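Side-chain contacts in regulator of nonsense transcripts 2 (Homo sapiens, PDB 4CEK), which acts in nonsense-mediated mRNA decay, probably as a scaffold, and is represented here by the second of its three MIF4G domains: residues G196-H201 with I250-T255; N232-C237 with R262-S267; H236-L241 with T255-C260. One frame throughout, in Å; residues are numbered along the deposited sequence.

Contact 1: G196-H201 with I250-T255; sequences GDFRFH and IEMACT
The CA atoms of His201 and Met252 are 9.2 Å apart, the nearest backbone pair of the two segments, and the gap between these helical turns is bridged by side chains. Both helices, 185-203 and 247-266, belong to the MIF4G domain, an all-helical, HEAT-like fold; here the two helices brought together are separated in the chain by helices 210-225 and 231-243. Across the gap comes Met252, aimed at the other helix. Its chain runs out extended at chi2 and then bends at the sulfur (chi3 61°), which brings the terminal methyl CE to both partners. A methionine suits the place because it is long enough to span two well-separated helices and flexible enough to turn its tip as its neighbours require. Phe198 and His201, three residues apart and so on one side of their helix, receive it. The Phe198 ring swings out with CG anti to the backbone N (chi1 -180°), and its CE1 lies 3.8 Å from Met252 CE. His201 offers the apolar root of its side chain, with CB 3.9 Å from the same methyl. The contact is buried and wholly apolar, and Leu241 of helix 231-243 adds its side chain to both Phe198 and Met252. The polar part of His201 is used in another direction: NE2 is hydrogen-bonded to Thr216 OG1 on helix 210-225. The carbonyl O of Asp197, one turn earlier, sits 3.1 Å above one face of the His201 imidazole, displaced toward the rim of the ring.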
loop_
_atom_site.group_PDB
_atom_site.type_symbol
_atom_site.label_atom_id
_atom_site.label_comp_id
_atom_site.label_asym_id
_atom_site.label_seq_id
_atom_site.Cartn_x
_atom_site.Cartn_y
_atom_site.Cartn_z
ATOM N N GLY A 196 -9.052 -6.691 2.287
ATOM C CA GLY A 196 -9.461 -7.820 3.133
ATOM C C GLY A 196 -8.580 -7.969 4.361
ATOM O O GLY A 196 -9.064 -8.197 5.460
ATOM N N ASP A 197 -7.286 -7.761 4.200
ATOM C CA ASP A 197 -6.355 -7.852 5.338
ATOM C C ASP A 197 -6.579 -6.676 6.304
ATOM O O ASP A 197 -6.572 -6.858 7.538
ATOM C CB ASP A 197 -4.943 -7.882 4.812
ATOM C CG ASP A 197 -3.992 -8.558 5.734
ATOM O OD1 ASP A 197 -4.419 -9.270 6.642
ATOM O OD2 ASP A 197 -2.795 -8.331 5.566
ATOM N N PHE A 198 -6.887 -5.491 5.750
ATOM C CA PHE A 198 -7.245 -4.349 6.560
ATOM C C PHE A 198 -8.453 -4.652 7.435
ATOM O O PHE A 198 -8.395 -4.457 8.643
ATOM C CB PHE A 198 -7.508 -3.122 5.692
ATOM C CG PHE A 198 -7.886 -1.890 6.476
ATOM C CD1 PHE A 198 -6.916 -1.114 7.083
ATOM C CD2 PHE A 198 -9.197 -1.535 6.643
ATOM C CE1 PHE A 198 -7.252 0.035 7.791
ATOM C CE2 PHE A 198 -9.560 -0.406 7.377
ATOM C CZ PHE A 198 -8.571 0.381 7.945
ATOM N N ARG A 199 -9.520 -5.153 6.826
ATOM C CA ARG A 199 -10.756 -5.554 7.539
ATOM C C ARG A 199 -10.442 -6.521 8.650
ATOM O O ARG A 199 -10.868 -6.346 9.786
ATOM C CB ARG A 199 -11.695 -6.253 6.586
ATOM C CG ARG A 199 -13.077 -5.676 6.430
ATOM C CD ARG A 199 -13.814 -6.404 5.292
ATOM N NE ARG A 199 -13.711 -5.660 4.055
ATOM C CZ ARG A 199 -13.326 -6.126 2.866
ATOM N NH1 ARG A 199 -13.035 -7.394 2.665
ATOM N NH2 ARG A 199 -13.278 -5.273 1.842
ATOM N N PHE A 200 -9.664 -7.529 8.319
ATOM C CA PHE A 200 -9.184 -8.507 9.298
ATOM C C PHE A 200 -8.464 -7.852 10.496
ATOM O O PHE A 200 -8.828 -8.109 11.648
ATOM C CB PHE A 200 -8.277 -9.515 8.570
ATOM C CG PHE A 200 -7.743 -10.583 9.442
ATOM C CD1 PHE A 200 -8.571 -11.605 9.894
ATOM C CD2 PHE A 200 -6.395 -10.583 9.819
ATOM C CE1 PHE A 200 -8.070 -12.601 10.726
ATOM C CE2 PHE A 200 -5.884 -11.573 10.650
ATOM C CZ PHE A 200 -6.723 -12.583 11.105
ATOM N N HIS A 201 -7.498 -6.964 10.226
ATOM C CA HIS A 201 -6.799 -6.219 11.287
ATOM C C HIS A 201 -7.678 -5.340 12.131
ATOM O O HIS A 201 -7.428 -5.189 13.323
ATOM C CB HIS A 201 -5.691 -5.342 10.725
ATOM C CG HIS A 201 -4.556 -6.114 10.097
ATOM N ND1 HIS A 201 -4.088 -7.249 10.613
ATOM C CD2 HIS A 201 -3.796 -5.854 8.964
ATOM C CE1 HIS A 201 -3.076 -7.708 9.856
ATOM N NE2 HIS A 201 -2.900 -6.856 8.842
ATOM N N ILE A 250 -5.909 3.349 16.690
ATOM C CA ILE A 250 -5.345 4.694 16.764
ATOM C C ILE A 250 -4.006 4.652 16.053
ATOM O O ILE A 250 -3.739 5.544 15.247
ATOM C CB ILE A 250 -5.139 5.206 18.231
ATOM C CG1 ILE A 250 -6.468 5.527 18.943
ATOM C CG2 ILE A 250 -4.333 6.480 18.244
ATOM C CD1 ILE A 250 -6.357 5.547 20.473
ATOM N N GLU A 251 -3.177 3.628 16.303
ATOM C CA GLU A 251 -1.867 3.571 15.639
ATOM C C GLU A 251 -1.974 3.343 14.135
ATOM O O GLU A 251 -1.305 4.020 13.345
ATOM C CB GLU A 251 -0.946 2.532 16.215
ATOM C CG GLU A 251 -0.967 2.430 17.715
ATOM C CD GLU A 251 0.220 1.656 18.261
ATOM O OE1 GLU A 251 1.353 1.842 17.701
ATOM O OE2 GLU A 251 -0.002 0.876 19.242
ATOM N N MET A 252 -2.813 2.402 13.738
ATOM C CA MET A 252 -3.075 2.161 12.301
ATOM C C MET A 252 -3.492 3.459 11.643
ATOM O O MET A 252 -2.996 3.807 10.582
ATOM C CB MET A 252 -4.159 1.090 12.105
ATOM C CG MET A 252 -3.774 -0.310 12.618
ATOM S SD MET A 252 -5.163 -1.479 12.507
ATOM C CE MET A 252 -5.422 -1.430 10.738
ATOM N N ALA A 253 -4.390 4.183 12.296
ATOM C CA ALA A 253 -4.842 5.496 11.813
ATOM C C ALA A 253 -3.711 6.498 11.593
ATOM O O ALA A 253 -3.725 7.240 10.595
ATOM C CB ALA A 253 -5.824 6.114 12.794
ATOM N N CYS A 254 -2.792 6.557 12.556
ATOM C CA CYS A 254 -1.717 7.543 12.585
ATOM C C CYS A 254 -0.676 7.166 11.573
ATOM O O CYS A 254 -0.149 8.045 10.867
ATOM C CB CYS A 254 -1.088 7.701 14.018
ATOM S SG CYS A 254 -2.238 8.472 15.240
ATOM N N THR A 255 -0.373 5.868 11.476
ATOM C CA THR A 255 0.432 5.349 10.337
ATOM C C THR A 255 -0.195 5.698 8.976
ATOM O O THR A 255 0.489 6.217 8.076
ATOM C CB THR A 255 0.613 3.857 10.407
ATOM O OG1 THR A 255 1.037 3.502 11.730
ATOM C CG2 THR A 255 1.653 3.409 9.363
#

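Contact 2: N232-C237 with R262-S267; sequences NDTLHC and RFLFRS
Leu264 points toward helix 231-243 and presents one methyl, CD1, to two consecutive residues there. Thr234 meets it with CG2, 4.4 Å from Leu264 CD1, while Leu235 brings CD2 to the same 4.4 Å from that CD1. The two approach from directions roughly at right angles, so the leucine tip fits into the corner between them rather than against a single partner. Leu235 leaves its helix obliquely, and its CD2 methyl makes the contact. Thr234 is well chosen for a buried boundary: with OG1 beside the backbone N (chi1 -55°), CG2 lies anti to that N and faces the leucine, while the hydroxyl pairs with Thr224 OG1. No hydrogen bond joins the two segments. The packing is light, with van der Waals contacts near the long end of their range, and the nearest CA atoms, those of Leu235 and Leu264, are 8.5 Å apart. Just beyond the leucine the helix finishes. Ser267, the first residue to leave helical angles, folds its hydroxyl back toward Phe263 O; the modelled OG to O distance of 2.5 Å is shorter than usual and its exact value doubtful. Its backbone N hydrogen-bonds to that oxygen from the opposite face of the carbonyl plane. The hydroxyl oxygen also stands 4.0 Å above the centre of the Phe263 ring. Within the MIF4G domain, the contact joins the start of helix 231-243 to the end of helix 247-266, and helix 268-287 flanks it, with Arg273 and Leu277 against Leu235.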
loop_
_atom_site.group_PDB
_atom_site.type_symbol
_atom_site.label_atom_id
_atom_site.label_comp_id
_atom_site.label_asym_id
_atom_site.label_seq_id
_atom_site.Cartn_x
_atom_site.Cartn_y
_atom_site.Cartn_z
ATOM N N ASN A 232 -11.834 8.183 -1.678
ATOM C CA ASN A 232 -13.024 7.659 -0.998
ATOM C C ASN A 232 -12.754 6.310 -0.350
ATOM O O ASN A 232 -13.188 6.091 0.761
ATOM C CB ASN A 232 -14.180 7.578 -1.994
ATOM C CG ASN A 232 -15.517 7.339 -1.323
ATOM O OD1 ASN A 232 -15.957 8.152 -0.537
ATOM N ND2 ASN A 232 -16.190 6.235 -1.670
ATOM N N ASP A 233 -12.022 5.413 -1.016
ATOM C CA ASP A 233 -11.594 4.120 -0.410
ATOM C C ASP A 233 -10.842 4.281 0.891
ATOM O O ASP A 233 -11.107 3.615 1.904
ATOM C CB ASP A 233 -10.568 3.403 -1.303
ATOM C CG ASP A 233 -11.178 2.496 -2.337
ATOM O OD1 ASP A 233 -12.137 1.764 -1.995
ATOM O OD2 ASP A 233 -10.647 2.488 -3.479
ATOM N N THR A 234 -9.808 5.111 0.834
ATOM C CA THR A 234 -8.926 5.274 1.959
ATOM C C THR A 234 -9.567 6.124 3.078
ATOM O O THR A 234 -9.304 5.891 4.245
ATOM C CB THR A 234 -7.620 5.885 1.472
ATOM O OG1 THR A 234 -7.119 5.042 0.416
ATOM C CG2 THR A 234 -6.604 6.020 2.647
ATOM N N LEU A 235 -10.393 7.102 2.719
ATOM C CA LEU A 235 -11.217 7.780 3.722
ATOM C C LEU A 235 -12.166 6.834 4.449
ATOM O O LEU A 235 -12.428 7.017 5.642
ATOM C CB LEU A 235 -12.007 8.940 3.119
ATOM C CG LEU A 235 -11.111 10.154 2.813
ATOM C CD1 LEU A 235 -11.814 11.185 1.927
ATOM C CD2 LEU A 235 -10.667 10.770 4.120
ATOM N N HIS A 236 -12.683 5.820 3.752
ATOM C CA HIS A 236 -13.484 4.830 4.452
ATOM C C HIS A 236 -12.660 4.026 5.439
ATOM O O HIS A 236 -13.110 3.720 6.556
ATOM C CB HIS A 236 -14.207 3.912 3.506
ATOM C CG HIS A 236 -14.900 2.807 4.223
ATOM N ND1 HIS A 236 -14.356 1.578 4.359
ATOM C CD2 HIS A 236 -16.086 2.814 4.979
ATOM C CE1 HIS A 236 -15.196 0.815 5.109
ATOM N NE2 HIS A 236 -16.240 1.582 5.492
ATOM N N CYS A 237 -11.435 3.690 5.058
ATOM C CA CYS A 237 -10.518 3.070 5.969
ATOM C C CYS A 237 -10.361 3.879 7.236
ATOM O O CYS A 237 -10.439 3.358 8.328
ATOM C CB CYS A 237 -9.150 2.886 5.292
ATOM S SG CYS A 237 -9.152 1.550 4.078
ATOM N N ARG A 262 -1.310 13.962 3.963
ATOM C CA ARG A 262 -1.129 15.247 3.298
ATOM C C ARG A 262 -1.694 15.219 1.909
ATOM O O ARG A 262 -2.299 16.197 1.486
ATOM C CB ARG A 262 0.332 15.680 3.257
ATOM C CG ARG A 262 0.803 16.291 4.562
ATOM C CD ARG A 262 2.310 16.184 4.679
ATOM N NE ARG A 262 2.822 16.909 5.830
ATOM C CZ ARG A 262 4.112 17.039 6.130
ATOM N NH1 ARG A 262 5.054 16.488 5.358
ATOM N NH2 ARG A 262 4.461 17.730 7.212
ATOM N N PHE A 263 -1.495 14.110 1.202
ATOM C CA PHE A 263 -2.104 13.920 -0.117
ATOM C C PHE A 263 -3.606 14.115 -0.030
ATOM O O PHE A 263 -4.200 14.860 -0.820
ATOM C CB PHE A 263 -1.740 12.535 -0.680
ATOM C CG PHE A 263 -2.386 12.214 -2.014
ATOM C CD1 PHE A 263 -1.820 12.642 -3.193
ATOM C CD2 PHE A 263 -3.544 11.432 -2.075
ATOM C CE1 PHE A 263 -2.414 12.327 -4.428
ATOM C CE2 PHE A 263 -4.154 11.124 -3.299
ATOM C CZ PHE A 263 -3.590 11.567 -4.477
ATOM N N LEU A 264 -4.219 13.507 0.977
ATOM C CA LEU A 264 -5.660 13.635 1.147
ATOM C C LEU A 264 -6.088 15.022 1.557
ATOM O O LEU A 264 -7.123 15.542 1.075
ATOM C CB LEU A 264 -6.167 12.649 2.168
ATOM C CG LEU A 264 -6.100 11.142 1.845
ATOM C CD1 LEU A 264 -6.443 10.371 3.114
ATOM C CD2 LEU A 264 -7.015 10.710 0.687
ATOM N N PHE A 265 -5.329 15.621 2.477
ATOM C CA PHE A 265 -5.693 16.941 3.019
ATOM C C PHE A 265 -5.487 18.007 1.936
ATOM O O PHE A 265 -6.305 18.864 1.756
ATOM C CB PHE A 265 -4.894 17.254 4.305
ATOM C CG PHE A 265 -5.295 18.531 4.978
ATOM C CD1 PHE A 265 -6.343 18.556 5.860
ATOM C CD2 PHE A 265 -4.619 19.703 4.723
ATOM C CE1 PHE A 265 -6.733 19.742 6.487
ATOM C CE2 PHE A 265 -4.992 20.901 5.354
ATOM C CZ PHE A 265 -6.061 20.916 6.232
ATOM N N ARG A 266 -4.414 17.912 1.179
ATOM C CA ARG A 266 -4.114 18.923 0.174
ATOM C C ARG A 266 -4.961 18.831 -1.114
ATOM O O ARG A 266 -5.246 19.839 -1.754
ATOM C CB ARG A 266 -2.616 18.898 -0.129
ATOM C CG ARG A 266 -1.817 19.369 1.069
ATOM C CD ARG A 266 -0.333 19.180 0.895
ATOM N NE ARG A 266 0.365 19.575 2.119
ATOM C CZ ARG A 266 1.678 19.447 2.342
ATOM N NH1 ARG A 266 2.485 18.914 1.423
ATOM N NH2 ARG A 266 2.178 19.841 3.508
ATOM N N SER A 267 -5.376 17.627 -1.477
ATOM C CA SER A 267 -6.189 17.416 -2.665
ATOM C C SER A 267 -7.573 18.040 -2.480
ATOM O O SER A 267 -8.238 17.798 -1.473
ATOM C CB SER A 267 -6.291 15.908 -2.947
ATOM O OG SER A 267 -4.995 15.356 -3.157
#

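Contact 3: H236-L241 with T255-C260; sequences HCLKML and TLLETC
Leu238 and Leu256 mark where the backbones come nearest, their CA atoms 7.8 Å apart, on helical segments that run nearly antiparallel (155° between their directions) with axes 11.3 Å apart at closest approach. Leu256 projects toward the opposite helix and lays CD2 against its surface between two residues: it is 4.2 Å from Cys237 CB and 4.4 Å from Leu238 CB. The small Cys237 side chain is consistent with the close approach of Leu256 CD2 to the backbone, where Leu238 N is 4.3 Å from that methyl. The second meeting is of outer branches. With CG anti to its backbone N (chi1 -178°), Leu238 extends toward Leu257, and their CD2 atoms are 3.9 Å apart, the two side chains crossing at about a right angle. Leucine suits all three positions, since its forked end fills the space between two helices without bringing in a polar group to satisfy. Helices 231-243 and 247-266 follow each other in the chain with a short turn between them, and pack as an antiparallel helical hairpin within the HEAT-like, all-helical MIF4G fold. Further layers close over the leucines: Val217 of helix 210-225 touches Leu256, whereas Leu277 and Leu278 of helix 268-287 touch Leu238 and Leu257 respectively. On helix 247-266, Thr259 OG1 hydrogen-bonds to Thr255 O at 2.8 Å from above the carbonyl plane, 38° out of it, while Thr259 N reaches the same oxygen from the opposite face.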
loop_
_atom_site.group_PDB
_atom_site.type_symbol
_atom_site.label_atom_id
_atom_site.label_comp_id
_atom_site.label_asym_id
_atom_site.label_seq_id
_atom_site.Cartn_x
_atom_site.Cartn_y
_atom_site.Cartn_z
ATOM N N HIS A 236 -12.683 5.820 3.752
ATOM C CA HIS A 236 -13.484 4.830 4.452
ATOM C C HIS A 236 -12.660 4.026 5.439
ATOM O O HIS A 236 -13.110 3.720 6.556
ATOM C CB HIS A 236 -14.207 3.912 3.506
ATOM C CG HIS A 236 -14.900 2.807 4.223
ATOM N ND1 HIS A 236 -14.356 1.578 4.359
ATOM C CD2 HIS A 236 -16.086 2.814 4.979
ATOM C CE1 HIS A 236 -15.196 0.815 5.109
ATOM N NE2 HIS A 236 -16.240 1.582 5.492
ATOM N N CYS A 237 -11.435 3.690 5.058
ATOM C CA CYS A 237 -10.518 3.070 5.969
ATOM C C CYS A 237 -10.361 3.879 7.236
ATOM O O CYS A 237 -10.439 3.358 8.328
ATOM C CB CYS A 237 -9.150 2.886 5.292
ATOM S SG CYS A 237 -9.152 1.550 4.078
ATOM N N LEU A 238 -10.147 5.169 7.075
ATOM C CA LEU A 238 -9.923 6.041 8.202
ATOM C C LEU A 238 -11.160 6.150 9.069
ATOM O O LEU A 238 -11.083 6.016 10.294
ATOM C CB LEU A 238 -9.512 7.406 7.666
ATOM C CG LEU A 238 -9.160 8.505 8.626
ATOM C CD1 LEU A 238 -8.224 7.996 9.716
ATOM C CD2 LEU A 238 -8.570 9.621 7.762
ATOM N N LYS A 239 -12.310 6.367 8.442
ATOM C CA LYS A 239 -13.585 6.366 9.160
ATOM C C LYS A 239 -13.842 5.093 9.951
ATOM O O LYS A 239 -14.319 5.179 11.063
ATOM C CB LYS A 239 -14.716 6.607 8.184
ATOM C CG LYS A 239 -16.105 6.494 8.756
ATOM C CD LYS A 239 -17.101 6.942 7.683
ATOM C CE LYS A 239 -18.364 6.084 7.622
ATOM N NZ LYS A 239 -19.133 6.374 6.376
ATOM N N MET A 240 -13.498 3.919 9.412
ATOM C CA MET A 240 -13.657 2.669 10.186
ATOM C C MET A 240 -12.814 2.624 11.448
ATOM O O MET A 240 -13.220 2.065 12.473
ATOM C CB MET A 240 -13.319 1.427 9.350
ATOM C CG MET A 240 -14.389 1.078 8.327
ATOM S SD MET A 240 -16.099 1.179 8.954
ATOM C CE MET A 240 -16.090 -0.227 10.093
ATOM N N LEU A 241 -11.603 3.140 11.347
ATOM C CA LEU A 241 -10.704 3.168 12.478
ATOM C C LEU A 241 -11.233 4.191 13.533
ATOM O O LEU A 241 -11.089 3.957 14.691
ATOM C CB LEU A 241 -9.298 3.531 12.004
ATOM C CG LEU A 241 -8.526 2.507 11.164
ATOM C CD1 LEU A 241 -7.228 3.095 10.680
ATOM C CD2 LEU A 241 -8.241 1.208 11.939
ATOM N N THR A 255 -0.373 5.868 11.476
ATOM C CA THR A 255 0.432 5.349 10.337
ATOM C C THR A 255 -0.195 5.698 8.976
ATOM O O THR A 255 0.489 6.217 8.076
ATOM C CB THR A 255 0.613 3.857 10.407
ATOM O OG1 THR A 255 1.037 3.502 11.730
ATOM C CG2 THR A 255 1.653 3.409 9.363
ATOM N N LEU A 256 -1.501 5.470 8.835
ATOM C CA LEU A 256 -2.159 5.786 7.570
ATOM C C LEU A 256 -1.959 7.245 7.251
ATOM O O LEU A 256 -1.575 7.588 6.121
ATOM C CB LEU A 256 -3.671 5.454 7.600
ATOM C CG LEU A 256 -4.505 5.655 6.319
ATOM C CD1 LEU A 256 -3.870 4.857 5.178
ATOM C CD2 LEU A 256 -5.927 5.191 6.546
ATOM N N LEU A 257 -2.214 8.119 8.228
ATOM C CA LEU A 257 -2.119 9.584 7.971
ATOM C C LEU A 257 -0.677 10.089 7.719
ATOM O O LEU A 257 -0.463 10.992 6.927
ATOM C CB LEU A 257 -2.793 10.384 9.094
ATOM C CG LEU A 257 -4.305 10.212 9.257
ATOM C CD1 LEU A 257 -4.815 10.648 10.658
ATOM C CD2 LEU A 257 -4.948 10.995 8.140
ATOM N N GLU A 258 0.309 9.481 8.356
ATOM C CA GLU A 258 1.703 9.775 8.043
ATOM C C GLU A 258 2.066 9.402 6.593
ATOM O O GLU A 258 2.888 10.058 5.959
ATOM C CB GLU A 258 2.646 9.003 8.950
ATOM C CG GLU A 258 2.815 9.477 10.389
ATOM C CD GLU A 258 3.780 8.552 11.140
ATOM O OE1 GLU A 258 4.808 8.159 10.520
ATOM O OE2 GLU A 258 3.505 8.178 12.312
ATOM N N THR A 259 1.460 8.331 6.086
ATOM C CA THR A 259 1.783 7.821 4.774
ATOM C C THR A 259 1.076 8.676 3.718
ATOM O O THR A 259 1.694 9.037 2.761
ATOM C CB THR A 259 1.427 6.310 4.652
ATOM O OG1 THR A 259 1.996 5.565 5.749
ATOM C CG2 THR A 259 1.946 5.714 3.326
ATOM N N CYS A 260 -0.210 8.996 3.868
ATOM C CA CYS A 260 -0.960 9.702 2.788
ATOM C C CYS A 260 -1.893 10.802 3.230
ATOM O O CYS A 260 -2.607 11.336 2.399
ATOM C CB CYS A 260 -1.794 8.723 1.956
ATOM S SG CYS A 260 -3.210 7.931 2.801
#

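All three contacts draw on helix 247-266, contact 1 near its beginning, contact 3 in the middle and contact 2 at its end. Contacts 2 and 3 fasten it to helix 231-243, while contact 1 ties it to helix 185-203. The centre of contact 3 is about 8 Å from that of each of the others, which are about 15 Å from each other. Contacts 1 and 3 meet where Leu241 CD1 lies 3.4 Å from Ala253 N, and Phe198 CZ comes 3.5 Å from Cys237 O. Contacts 2 and 3 adjoin through Thr234 CG2, 3.9 Å from Leu256 CD1. The three contacts therefore adjoin along one helix within the MIF4G domain.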